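Local coordinates for protein multicopper oxidase (Aquifex aeolicus, PDB 6TTD) that probably oxidises metal ions and, as a variant evolved toward laccase activity, aromatic substrates, passing the electrons through copper centres to dioxygen, at residues L72-G77 against V233-N238. Sequence-based numbering, arbitrary orientation.
Sequences LEVIPG and VNLTPN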
loop_
_atom_site.group_PDB
_atom_site.type_symbol
_atom_site.label_atom_id
_atom_site.label_comp_id
_atom_site.label_asym_id
_atom_site.label_seq_id
_atom_site.Cartn_x
_atom_site.Cartn_y
_atom_site.Cartn_z
ATOM N N LEU A 72 7.375 0.264 -22.603
ATOM C CA LEU A 72 5.925 0.360 -22.531
ATOM C C LEU A 72 5.497 1.686 -23.116
ATOM O O LEU A 72 6.250 2.666 -23.106
ATOM C CB LEU A 72 5.447 0.226 -21.070
ATOM C CG LEU A 72 5.783 -1.050 -20.310
ATOM C CD1 LEU A 72 5.389 -0.822 -18.852
ATOM C CD2 LEU A 72 4.936 -2.164 -20.841
ATOM N N GLU A 73 4.291 1.719 -23.636
ATOM C CA GLU A 73 3.718 2.978 -24.092
ATOM C C GLU A 73 2.866 3.508 -22.963
ATOM O O GLU A 73 1.751 3.017 -22.750
ATOM C CB GLU A 73 2.881 2.822 -25.346
ATOM C CG GLU A 73 2.215 4.183 -25.716
ATOM C CD GLU A 73 1.400 4.107 -27.016
ATOM O OE1 GLU A 73 0.770 3.065 -27.265
ATOM O OE2 GLU A 73 1.430 5.071 -27.809
ATOM N N VAL A 74 3.401 4.488 -22.224
ATOM C CA VAL A 74 2.689 5.096 -21.098
ATOM C C VAL A 74 2.104 6.438 -21.525
ATOM O O VAL A 74 0.908 6.684 -21.345
ATOM C CB VAL A 74 3.614 5.270 -19.872
ATOM C CG1 VAL A 74 2.865 5.966 -18.714
ATOM C CG2 VAL A 74 4.176 3.907 -19.443
ATOM N N ILE A 75 2.957 7.324 -22.028
ATOM C CA ILE A 75 2.523 8.552 -22.695
ATOM C C ILE A 75 2.205 8.204 -24.139
ATOM O O ILE A 75 3.048 7.598 -24.814
ATOM C CB ILE A 75 3.615 9.641 -22.640
ATOM C CG1 ILE A 75 4.177 9.905 -21.214
ATOM C CG2 ILE A 75 3.124 10.929 -23.287
ATOM C CD1 ILE A 75 3.182 10.065 -20.126
ATOM N N PRO A 76 1.020 8.538 -24.632
ATOM C CA PRO A 76 0.633 8.099 -25.981
ATOM C C PRO A 76 1.681 8.502 -27.003
ATOM O O PRO A 76 2.108 9.662 -27.056
ATOM C CB PRO A 76 -0.689 8.828 -26.204
ATOM C CG PRO A 76 -1.244 8.978 -24.794
ATOM C CD PRO A 76 -0.039 9.299 -23.960
ATOM N N GLY A 77 2.106 7.543 -27.816
ATOM C CA GLY A 77 3.029 7.820 -28.913
ATOM C C GLY A 77 4.485 7.893 -28.547
ATOM O O GLY A 77 5.306 8.198 -29.421
ATOM N N VAL A 233 -3.076 6.628 -13.045
ATOM C CA VAL A 233 -3.847 5.599 -12.366
ATOM C C VAL A 233 -3.667 4.354 -13.225
ATOM O O VAL A 233 -3.887 4.397 -14.450
ATOM C CB VAL A 233 -5.333 5.949 -12.188
ATOM C CG1 VAL A 233 -6.094 4.834 -11.397
ATOM C CG2 VAL A 233 -5.485 7.301 -11.536
ATOM N N ASN A 234 -3.167 3.295 -12.611
ATOM C CA ASN A 234 -2.854 2.081 -13.347
ATOM C C ASN A 234 -1.988 2.384 -14.565
ATOM O O ASN A 234 -2.228 1.849 -15.649
ATOM C CB ASN A 234 -4.145 1.335 -13.769
ATOM C CG ASN A 234 -5.059 1.010 -12.555
ATOM O OD1 ASN A 234 -4.581 0.947 -11.398
ATOM N ND2 ASN A 234 -6.325 0.723 -12.825
ATOM N N LEU A 235 -0.974 3.236 -14.372
ATOM C CA LEU A 235 -0.029 3.631 -15.409
ATOM C C LEU A 235 -0.731 4.315 -16.589
ATOM O O LEU A 235 -0.224 4.289 -17.726
ATOM C CB LEU A 235 0.788 2.437 -15.899
ATOM C CG LEU A 235 2.126 2.143 -15.258
ATOM C CD1 LEU A 235 2.935 1.297 -16.210
ATOM C CD2 LEU A 235 2.920 3.384 -14.951
ATOM N N THR A 236 -1.904 4.901 -16.332
ATOM C CA THR A 236 -2.685 5.610 -17.338
ATOM C C THR A 236 -2.666 7.077 -16.979
ATOM O O THR A 236 -3.112 7.432 -15.877
ATOM C CB THR A 236 -4.138 5.141 -17.389
ATOM O OG1 THR A 236 -4.234 3.720 -17.312
ATOM C CG2 THR A 236 -4.747 5.587 -18.697
ATOM N N PRO A 237 -2.190 7.942 -17.855
ATOM C CA PRO A 237 -2.210 9.375 -17.578
ATOM C C PRO A 237 -3.571 9.951 -17.931
ATOM O O PRO A 237 -4.274 9.446 -18.813
ATOM C CB PRO A 237 -1.098 9.915 -18.501
ATOM C CG PRO A 237 -1.049 8.936 -19.638
ATOM C CD PRO A 237 -1.476 7.595 -19.103
ATOM N N ASN A 238 -3.963 11.007 -17.221
ATOM C CA ASN A 238 -5.191 11.754 -17.506
ATOM C C ASN A 238 -6.395 10.836 -17.825
ATOM O O ASN A 238 -7.010 10.964 -18.890
ATOM C CB ASN A 238 -4.942 12.739 -18.650
ATOM C CG ASN A 238 -6.094 13.765 -18.839
ATOM O OD1 ASN A 238 -6.948 13.943 -17.937
ATOM N ND2 ASN A 238 -6.091 14.481 -20.002
HETATM O O HOH W 1 0.366 1.835 -20.073
HETATM O O HOH W 2 -1.055 4.124 -20.809
#
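The carbonyl oxygen of Leu235 meets two waters that can bridge it to carbonyls of 72-77. One water lies 3.2 Å from Leu235 O and also reaches Val74 O; the other pairs more weakly with Leu235 O and reaches Glu73 O. No direct hydrogen bond joins 72-77 to 233-238. Val74 CG1, anti to its own backbone N (chi1 178°), is an apolar neighbour of Leu235 O at 3.7 Å, while CG2 turns toward Leu235 CD1. Leu235 CD1 also meets Leu72 CD1 at 4.2 Å, the two leucine side chains crossing at about a right angle. Pro237 lays CG and CD against Val74 O, with CD at 3.4 Å, a close carbon-to-oxygen contact; proline has no N-H for that carbonyl to accept. Glu73 OE2 accepts Gly77 N at 2.6 Å through its anti lone pair, closing the loop where glycine suits a positive phi. A type I' turn, with Asn234 and Leu235 both at left-handed backbone angles, which asparagine tolerates well, presents Leu235. The loop joining strands 63-72 and 80-87 thus meets the hairpin of strands 230-233 and 236-237, probably linking the first two cupredoxin domains; Met82 of strand 80-87 packs on Leu72, Val74 and Leu235, and Phe210, in a loop, covers Val74 and Ile75.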